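PDB 6Y2K: beta-galactosidase from Marinomonas sp. ef1, which probably hydrolyses terminal beta-D-galactose residues from beta-galactosides, as a cold-active family GH42 glycoside hydrolase that works as a hexamer. Local coordinates for residues A[104-109]-A[138-143]; A[37-42]-A[71-76]; A[148-153]-A[209-214]. All coordinates share one frame; numbering follows the deposited sequence.

Contact 1 of 3, residues A[104-109]-A[138-143]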
loop_
_atom_site.group_PDB
_atom_site.type_symbol
_atom_site.label_atom_id
_atom_site.label_comp_id
_atom_site.label_asym_id
_atom_site.label_seq_id
_atom_site.Cartn_x
_atom_site.Cartn_y
_atom_site.Cartn_z
ATOM N N ARG A 104 31.715 -25.161 25.329
ATOM C CA ARG A 104 32.466 -25.385 24.087
ATOM C C ARG A 104 33.736 -24.521 23.960
ATOM O O ARG A 104 34.167 -24.174 22.857
ATOM C CB ARG A 104 31.551 -25.235 22.855
ATOM C CG ARG A 104 30.410 -26.257 22.790
ATOM C CD ARG A 104 30.045 -26.581 21.337
ATOM N NE ARG A 104 31.260 -26.997 20.665
ATOM C CZ ARG A 104 31.818 -28.195 20.795
ATOM N NH1 ARG A 104 31.229 -29.164 21.495
ATOM N NH2 ARG A 104 32.968 -28.437 20.199
ATOM N N HIS A 105 34.368 -24.264 25.101
ATOM C CA HIS A 105 35.595 -23.437 25.196
ATOM C C HIS A 105 36.866 -24.259 24.935
ATOM O O HIS A 105 37.688 -24.485 25.823
ATOM C CB HIS A 105 35.671 -22.709 26.555
ATOM C CG HIS A 105 35.136 -23.515 27.696
ATOM N ND1 HIS A 105 33.814 -23.455 28.077
ATOM C CD2 HIS A 105 35.720 -24.439 28.496
ATOM C CE1 HIS A 105 33.613 -24.281 29.086
ATOM N NE2 HIS A 105 34.753 -24.891 29.362
ATOM N N TYR A 106 37.013 -24.704 23.693
ATOM C CA TYR A 106 38.250 -25.298 23.212
ATOM C C TYR A 106 38.299 -25.239 21.693
ATOM O O TYR A 106 37.251 -25.183 21.032
ATOM C CB TYR A 106 38.391 -26.758 23.675
ATOM C CG TYR A 106 37.351 -27.734 23.140
ATOM C CD1 TYR A 106 37.534 -28.389 21.917
ATOM C CD2 TYR A 106 36.201 -28.037 23.877
ATOM C CE1 TYR A 106 36.593 -29.297 21.430
ATOM C CE2 TYR A 106 35.251 -28.930 23.395
ATOM C CZ TYR A 106 35.453 -29.563 22.176
ATOM O OH TYR A 106 34.516 -30.457 21.708
ATOM N N THR A 107 39.509 -25.251 21.147
ATOM C CA THR A 107 39.686 -25.516 19.725
ATOM C C THR A 107 39.977 -27.000 19.538
ATOM O O THR A 107 40.750 -27.592 20.303
ATOM C CB THR A 107 40.772 -24.671 19.030
ATOM O OG1 THR A 107 41.071 -25.261 17.753
ATOM C CG2 THR A 107 42.062 -24.554 19.856
ATOM N N PHE A 108 39.356 -27.582 18.510
ATOM C CA PHE A 108 39.568 -28.985 18.123
ATOM C C PHE A 108 41.032 -29.283 17.748
ATOM O O PHE A 108 41.451 -30.452 17.753
ATOM C CB PHE A 108 38.682 -29.347 16.921
ATOM C CG PHE A 108 37.217 -29.421 17.232
ATOM C CD1 PHE A 108 36.674 -30.584 17.748
ATOM C CD2 PHE A 108 36.367 -28.339 16.980
ATOM C CE1 PHE A 108 35.320 -30.680 18.027
ATOM C CE2 PHE A 108 35.013 -28.426 17.259
ATOM C CZ PHE A 108 34.488 -29.600 17.782
ATOM N N ALA A 109 41.802 -28.241 17.404
ATOM C CA ALA A 109 43.221 -28.396 17.053
ATOM C C ALA A 109 44.151 -28.578 18.253
ATOM O O ALA A 109 45.316 -28.940 18.062
ATOM C CB ALA A 109 43.697 -27.216 16.208
ATOM N N GLN A 138 27.198 -41.094 23.710
ATOM C CA GLN A 138 27.280 -39.853 22.923
ATOM C C GLN A 138 28.652 -39.237 23.148
ATOM O O GLN A 138 29.021 -38.955 24.293
ATOM C CB GLN A 138 26.206 -38.843 23.353
ATOM C CG GLN A 138 26.289 -37.500 22.616
ATOM C CD GLN A 138 25.271 -36.495 23.102
ATOM O OE1 GLN A 138 24.089 -36.628 22.815
ATOM N NE2 GLN A 138 25.726 -35.477 23.835
ATOM N N THR A 139 29.410 -39.018 22.075
ATOM C CA THR A 139 30.686 -38.306 22.177
ATOM C C THR A 139 30.440 -36.803 22.304
ATOM O O THR A 139 29.756 -36.223 21.474
ATOM C CB THR A 139 31.580 -38.558 20.958
ATOM O OG1 THR A 139 30.842 -38.298 19.757
ATOM C CG2 THR A 139 32.075 -40.001 20.958
ATOM N N ASP A 140 30.972 -36.183 23.353
ATOM C CA ASP A 140 30.962 -34.723 23.478
ATOM C C ASP A 140 29.480 -34.231 23.465
ATOM O O ASP A 140 28.598 -34.897 24.050
ATOM C CB ASP A 140 31.856 -34.137 22.360
ATOM C CG ASP A 140 32.344 -32.707 22.627
ATOM O OD1 ASP A 140 31.610 -31.758 22.235
ATOM O OD2 ASP A 140 33.479 -32.532 23.136
ATOM N N ASN A 141 29.207 -33.081 22.849
ATOM C CA ASN A 141 27.854 -32.536 22.743
ATOM C C ASN A 141 27.841 -31.411 21.706
ATOM O O ASN A 141 28.421 -30.353 21.939
ATOM C CB ASN A 141 27.355 -31.987 24.085
ATOM C CG ASN A 141 25.883 -31.608 24.037
ATOM O OD1 ASN A 141 24.996 -32.484 24.082
ATOM N ND2 ASN A 141 25.610 -30.306 23.925
ATOM N N GLU A 142 27.196 -31.661 20.570
ATOM C CA GLU A 142 26.974 -30.653 19.530
ATOM C C GLU A 142 28.273 -29.992 19.081
ATOM O O GLU A 142 28.483 -28.791 19.263
ATOM C CB GLU A 142 25.945 -29.596 19.984
ATOM C CG GLU A 142 24.516 -30.112 20.152
ATOM C CD GLU A 142 23.499 -28.988 20.337
ATOM O OE1 GLU A 142 23.850 -27.964 20.960
ATOM O OE2 GLU A 142 22.345 -29.116 19.856
ATOM N N TYR A 143 29.146 -30.806 18.490
ATOM C CA TYR A 143 30.359 -30.325 17.850
ATOM C C TYR A 143 29.992 -29.144 16.977
ATOM O O TYR A 143 29.037 -29.231 16.201
ATOM C CB TYR A 143 30.979 -31.388 16.925
ATOM C CG TYR A 143 31.584 -32.618 17.576
ATOM C CD1 TYR A 143 32.357 -32.528 18.729
ATOM C CD2 TYR A 143 31.432 -33.871 16.991
ATOM C CE1 TYR A 143 32.935 -33.661 19.301
ATOM C CE2 TYR A 143 32.001 -35.007 17.557
ATOM C CZ TYR A 143 32.753 -34.899 18.706
ATOM O OH TYR A 143 33.319 -36.032 19.264
#

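Contact 2 of 3, residues A[37-42]-A[71-76]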
loop_
_atom_site.group_PDB
_atom_site.type_symbol
_atom_site.label_atom_id
_atom_site.label_comp_id
_atom_site.label_asym_id
_atom_site.label_seq_id
_atom_site.Cartn_x
_atom_site.Cartn_y
_atom_site.Cartn_z
ATOM N N PHE A 37 27.552 -32.949 30.531
ATOM C CA PHE A 37 28.013 -31.692 31.139
ATOM C C PHE A 37 28.528 -31.849 32.578
ATOM O O PHE A 37 28.602 -30.859 33.317
ATOM C CB PHE A 37 26.893 -30.637 31.108
ATOM C CG PHE A 37 26.404 -30.288 29.721
ATOM C CD1 PHE A 37 27.287 -29.865 28.736
ATOM C CD2 PHE A 37 25.048 -30.318 29.423
ATOM C CE1 PHE A 37 26.836 -29.525 27.465
ATOM C CE2 PHE A 37 24.590 -29.958 28.165
ATOM C CZ PHE A 37 25.482 -29.564 27.184
ATOM N N SER A 38 28.938 -33.063 32.959
ATOM C CA SER A 38 29.187 -33.396 34.379
ATOM C C SER A 38 30.659 -33.364 34.842
ATOM O O SER A 38 30.941 -33.744 35.976
ATOM C CB SER A 38 28.545 -34.764 34.718
ATOM O OG SER A 38 29.170 -35.839 34.027
ATOM N N TRP A 39 31.589 -32.892 34.009
ATOM C CA TRP A 39 33.016 -32.927 34.378
ATOM C C TRP A 39 33.306 -32.229 35.711
ATOM O O TRP A 39 34.040 -32.776 36.526
ATOM C CB TRP A 39 33.927 -32.380 33.259
ATOM C CG TRP A 39 35.382 -32.838 33.304
ATOM C CD1 TRP A 39 36.149 -33.099 34.412
ATOM C CD2 TRP A 39 36.254 -33.029 32.176
ATOM N NE1 TRP A 39 37.423 -33.450 34.045
ATOM C CE2 TRP A 39 37.519 -33.415 32.682
ATOM C CE3 TRP A 39 36.097 -32.893 30.791
ATOM C CZ2 TRP A 39 38.608 -33.693 31.850
ATOM C CZ3 TRP A 39 37.183 -33.167 29.966
ATOM C CH2 TRP A 39 38.422 -33.568 30.499
ATOM N N SER A 40 32.725 -31.055 35.968
ATOM C CA SER A 40 32.957 -30.381 37.264
ATOM C C SER A 40 32.388 -31.156 38.468
ATOM O O SER A 40 32.864 -30.970 39.585
ATOM C CB SER A 40 32.452 -28.930 37.277
ATOM O OG SER A 40 31.053 -28.837 37.503
ATOM N N THR A 41 31.384 -32.006 38.243
ATOM C CA THR A 41 30.865 -32.901 39.292
ATOM C C THR A 41 31.819 -34.092 39.480
ATOM O O THR A 41 32.121 -34.476 40.611
ATOM C CB THR A 41 29.438 -33.386 38.954
ATOM O OG1 THR A 41 28.566 -32.254 38.817
ATOM C CG2 THR A 41 28.883 -34.305 40.041
ATOM N N ILE A 42 32.309 -34.647 38.370
ATOM C CA ILE A 42 33.233 -35.788 38.406
ATOM C C ILE A 42 34.595 -35.401 39.005
ATOM O O ILE A 42 35.125 -36.138 39.832
ATOM C CB ILE A 42 33.467 -36.401 37.005
ATOM C CG1 ILE A 42 32.156 -36.959 36.425
ATOM C CG2 ILE A 42 34.519 -37.516 37.064
ATOM C CD1 ILE A 42 32.200 -37.205 34.933
ATOM N N GLY A 71 26.915 -39.781 27.991
ATOM C CA GLY A 71 27.676 -38.741 27.280
ATOM C C GLY A 71 29.068 -38.517 27.862
ATOM O O GLY A 71 29.195 -38.357 29.070
ATOM N N THR A 72 30.105 -38.492 27.017
ATOM C CA THR A 72 31.426 -38.061 27.462
ATOM C C THR A 72 31.332 -36.547 27.716
ATOM O O THR A 72 30.664 -35.841 26.960
ATOM C CB THR A 72 32.585 -38.389 26.478
ATOM O OG1 THR A 72 32.464 -37.639 25.258
ATOM C CG2 THR A 72 32.636 -39.873 26.180
ATOM N N PRO A 73 31.981 -36.054 28.782
ATOM C CA PRO A 73 31.770 -34.688 29.256
ATOM C C PRO A 73 32.700 -33.617 28.659
ATOM O O PRO A 73 32.890 -32.552 29.263
ATOM C CB PRO A 73 32.014 -34.840 30.758
ATOM C CG PRO A 73 33.132 -35.819 30.806
ATOM C CD PRO A 73 32.802 -36.824 29.736
ATOM N N THR A 74 33.216 -33.863 27.460
ATOM C CA THR A 74 34.301 -33.056 26.898
ATOM C C THR A 74 33.872 -31.714 26.271
ATOM O O THR A 74 34.733 -30.912 25.899
ATOM C CB THR A 74 35.115 -33.869 25.872
ATOM O OG1 THR A 74 34.250 -34.388 24.859
ATOM C CG2 THR A 74 35.829 -35.027 26.544
ATOM N N ALA A 75 32.568 -31.463 26.166
ATOM C CA ALA A 75 32.058 -30.181 25.663
ATOM C C ALA A 75 32.298 -29.041 26.634
ATOM O O ALA A 75 32.414 -27.886 26.211
ATOM C CB ALA A 75 30.567 -30.281 25.361
ATOM N N THR A 76 32.345 -29.366 27.925
ATOM C CA THR A 76 32.433 -28.384 28.996
ATOM C C THR A 76 33.501 -28.779 30.027
ATOM O O THR A 76 33.169 -29.176 31.142
ATOM C CB THR A 76 31.058 -28.196 29.682
ATOM O OG1 THR A 76 30.429 -29.462 29.897
ATOM C CG2 THR A 76 30.145 -27.357 28.817
HETATM O O HOH W 1 31.597 -31.349 31.388
#

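Contact 3 of 3, residues A[148-153]-A[209-214]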
loop_
_atom_site.group_PDB
_atom_site.type_symbol
_atom_site.label_atom_id
_atom_site.label_comp_id
_atom_site.label_asym_id
_atom_site.label_seq_id
_atom_site.Cartn_x
_atom_site.Cartn_y
_atom_site.Cartn_z
ATOM N N THR A 148 32.069 -23.056 16.536
ATOM C CA THR A 148 33.307 -23.472 17.197
ATOM C C THR A 148 34.190 -24.416 16.359
ATOM O O THR A 148 35.210 -24.898 16.856
ATOM C CB THR A 148 33.013 -24.067 18.604
ATOM O OG1 THR A 148 31.957 -25.041 18.543
ATOM C CG2 THR A 148 32.609 -22.950 19.569
ATOM N N VAL A 149 33.836 -24.650 15.091
ATOM C CA VAL A 149 34.693 -25.429 14.187
ATOM C C VAL A 149 35.902 -24.576 13.769
ATOM O O VAL A 149 37.047 -24.972 13.987
ATOM C CB VAL A 149 33.928 -25.933 12.945
ATOM C CG1 VAL A 149 34.863 -26.657 11.983
ATOM C CG2 VAL A 149 32.786 -26.853 13.366
ATOM N N LEU A 150 35.642 -23.414 13.173
ATOM C CA LEU A 150 36.717 -22.494 12.780
ATOM C C LEU A 150 37.235 -21.757 14.015
ATOM O O LEU A 150 36.454 -21.201 14.798
ATOM C CB LEU A 150 36.230 -21.485 11.732
ATOM C CG LEU A 150 35.717 -22.035 10.399
ATOM C CD1 LEU A 150 35.378 -20.886 9.459
ATOM C CD2 LEU A 150 36.716 -22.974 9.738
ATOM N N SER A 151 38.546 -21.815 14.214
ATOM C CA SER A 151 39.228 -21.122 15.305
ATOM C C SER A 151 40.535 -20.584 14.759
ATOM O O SER A 151 41.093 -21.137 13.811
ATOM C CB SER A 151 39.469 -22.065 16.487
ATOM O OG SER A 151 40.393 -21.509 17.416
ATOM N N TYR A 152 41.002 -19.486 15.345
ATOM C CA TYR A 152 42.082 -18.694 14.762
ATOM C C TYR A 152 43.196 -18.437 15.773
ATOM O O TYR A 152 43.751 -17.334 15.850
ATOM C CB TYR A 152 41.496 -17.394 14.204
ATOM C CG TYR A 152 40.423 -17.643 13.159
ATOM C CD1 TYR A 152 40.757 -17.788 11.815
ATOM C CD2 TYR A 152 39.078 -17.749 13.513
ATOM C CE1 TYR A 152 39.784 -18.019 10.848
ATOM C CE2 TYR A 152 38.100 -17.982 12.554
ATOM C CZ TYR A 152 38.461 -18.116 11.218
ATOM O OH TYR A 152 37.507 -18.351 10.260
ATOM N N ALA A 153 43.523 -19.486 16.530
ATOM C CA ALA A 153 44.585 -19.469 17.530
ATOM C C ALA A 153 45.833 -20.145 16.968
ATOM O O ALA A 153 45.796 -20.745 15.885
ATOM C CB ALA A 153 44.118 -20.185 18.790
ATOM N N LEU A 209 39.088 -22.386 1.615
ATOM C CA LEU A 209 38.495 -23.720 1.469
ATOM C C LEU A 209 39.337 -24.821 2.138
ATOM O O LEU A 209 38.798 -25.661 2.886
ATOM C CB LEU A 209 38.240 -24.046 -0.010
ATOM C CG LEU A 209 37.537 -25.374 -0.300
ATOM C CD1 LEU A 209 36.224 -25.502 0.459
ATOM C CD2 LEU A 209 37.290 -25.530 -1.790
ATOM N N ASP A 210 40.641 -24.823 1.870
ATOM C CA ASP A 210 41.570 -25.736 2.560
ATOM C C ASP A 210 41.560 -25.525 4.082
ATOM O O ASP A 210 41.636 -26.507 4.841
ATOM C CB ASP A 210 43.001 -25.603 2.016
ATOM C CG ASP A 210 43.255 -26.449 0.770
ATOM O OD1 ASP A 210 42.412 -27.288 0.380
ATOM O OD2 ASP A 210 44.344 -26.285 0.184
ATOM N N PHE A 211 41.429 -24.273 4.530
ATOM C CA PHE A 211 41.306 -24.008 5.963
ATOM C C PHE A 211 40.045 -24.656 6.557
ATOM O O PHE A 211 40.114 -25.289 7.622
ATOM C CB PHE A 211 41.357 -22.506 6.279
ATOM C CG PHE A 211 41.379 -22.210 7.746
ATOM C CD1 PHE A 211 42.444 -22.635 8.527
ATOM C CD2 PHE A 211 40.328 -21.537 8.357
ATOM C CE1 PHE A 211 42.469 -22.387 9.889
ATOM C CE2 PHE A 211 40.354 -21.272 9.719
ATOM C CZ PHE A 211 41.422 -21.707 10.484
ATOM N N GLN A 212 38.907 -24.518 5.865
ATOM C CA GLN A 212 37.656 -25.142 6.307
ATOM C C GLN A 212 37.793 -26.654 6.370
ATOM O O GLN A 212 37.356 -27.279 7.329
ATOM C CB GLN A 212 36.488 -24.781 5.382
ATOM C CG GLN A 212 35.109 -25.104 5.950
ATOM C CD GLN A 212 34.513 -23.981 6.790
ATOM O OE1 GLN A 212 34.748 -22.807 6.528
ATOM N NE2 GLN A 212 33.721 -24.342 7.792
ATOM N N ARG A 213 38.391 -27.224 5.328
ATOM C CA ARG A 213 38.615 -28.662 5.249
ATOM C C ARG A 213 39.482 -29.144 6.404
ATOM O O ARG A 213 39.178 -30.172 7.029
ATOM C CB ARG A 213 39.264 -29.032 3.914
ATOM C CG ARG A 213 38.336 -28.885 2.718
ATOM C CD ARG A 213 39.133 -28.693 1.438
ATOM N NE ARG A 213 38.349 -28.907 0.222
ATOM C CZ ARG A 213 38.797 -28.684 -1.017
ATOM N NH1 ARG A 213 40.028 -28.223 -1.227
ATOM N NH2 ARG A 213 38.007 -28.919 -2.067
ATOM N N CYS A 214 40.547 -28.395 6.696
ATOM C CA CYS A 214 41.455 -28.754 7.789
ATOM C C CYS A 214 40.741 -28.714 9.141
ATOM O O CYS A 214 40.816 -29.676 9.906
ATOM C CB CYS A 214 42.687 -27.837 7.796
ATOM S SG CYS A 214 43.806 -28.138 9.179
#

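Contact 1 of 3, residues A[104-109]-A[138-143]
R104, Y106 and F108 close over D140 and Y143 at the rim of the TIM barrel, where the chain has just left the fourth strand, 134-138. N141-E142, between D140 and Y143 in the chain, is consistent with the Asn-Glu acid/base motif of clan GH-A, and E142 is hydrogen-bonded to a glycerol, probably from the crystallisation liquor. The bent R104 chain delivers NH1 to D140 OD1 in a salt bridge of 2.7 Å. This bond lies in the guanidinium plane, although the carboxylate plane is turned 58° from it. R104 NH1 also makes a weak bond to N141 O (3.1 Å), and E142 O lies over one face of the guanidinium. Y106 OH gives a weak bond to D140 OD2 (2.7 Å) and receives one from R104 NH2 (3.0 Å). Next to this polar group, Y143 CD1 lies at the F108 edge, 3.6 Å from F108 CE1, the two rings oblique with planes at 71°. D140 OD1 also accepts from N141 N (2.8 Å), and OD2 takes the hydroxyl of T74. Both carboxylate oxygens are therefore held, so the acid probably stays ionised in its buried site, and its grip on N141 N probably helps fix the backbone leading into E142.

Contact 2 of 3, residues A[37-42]-A[71-76]
W39 reaches across to P73, T74 and T76, where the short helix 39-42 covers the turn that follows the third barrel strand, 67-71. W39 CB has two neighbours, T76 O at 3.9 Å and P73 CB at 4.0 Å. CG is then anti to the backbone N (chi1 -158°), which swings the indole along the type I turn P73-T76. There W39 CE3 meets P73 O edge-on, in the ring plane, at 3.6 Å. One atom further out, W39 CZ3 reaches the methyl CG2 of T74 at 4.1 Å, while on the pyrrole side NE1 bonds to E43. Beside W39, the CD1 end of I42 comes loosely up to the P73 ring. At the other end of the segment the F37 ring turns its edge to T76, and F37 CD1 lies 3.4 Å from T76 OG1. From the second subunit, W183 meets the F37 ring and S184 bonds to the backbone of both F37 and S40. One buried water joins the two segments. It accepts from W39 N (3.0 Å) and from T76 OG1 (2.7 Å), and donates to P73 O (2.8 Å) and T76 O. With two bonds accepted and two donated, it is probably well ordered: it gives polar partners to the first N-H of the helix, two turn carbonyls and the T76 hydroxyl, where the direct contacts are apolar or edge-on.

Contact 3 of 3, residues A[148-153]-A[209-214]
L150, S151 and Y152 pack on F211 and Q212 in a mostly apolar, partly buried contact between the loop ahead of helix 154-168 and an early turn of helix 205-233, which leads to the fifth barrel strand. F211 is at its centre: with CG anti to the backbone N (chi1 -174°), the ring stretches out from the helix toward the loop. F211 CE2 touches Y152 CE1 at 3.5 Å, the two rings lying obliquely with their planes 34° apart. F211 CZ presents the ring edge to S151 O, 3.4 Å away and in the ring plane, where the carbonyl faces weakly positive C-H hydrogens. L150 CD2 adds a looser touch on F211 CE2 at 4.0 Å. The leucine also crosses Q212 at about a right angle, bringing L150 CD1 to 3.6 Å from Q212 OE1 and L150 CD2 to 3.8 Å from Q212 CD. That amide gains its hydrogen bond from NE2 to A249 O, and the hydroxyl of Y152 bonds to a glycerol. Around the turn of helix, C214 packs on F160 and W163 of helix 154-168, whereas L209, Q212 and R213 meet W422 of helix 418-426, where R213 also forms a salt bridge with D419.

All three contacts involve loops at the same rim of the barrel, two of them packing against a helix, but burial and chemistry change along it. Contacts 1 and 2 are wholly buried and touch through T72 and T74, so the segments following the third and fourth strands hold each other. Contact 1 relies on charge and direct hydrogen bonds, whereas contact 2 combines apolar edges with a bridging water and abuts the second subunit. Contact 3 is only partly buried and depends on rings and aliphatic carbons; its segment 148-153 continues the loop that also carries 138-143 and is joined to contact 1 through R104 and T148. Contacts 2 and 3 do not touch, and contact 1 connects them.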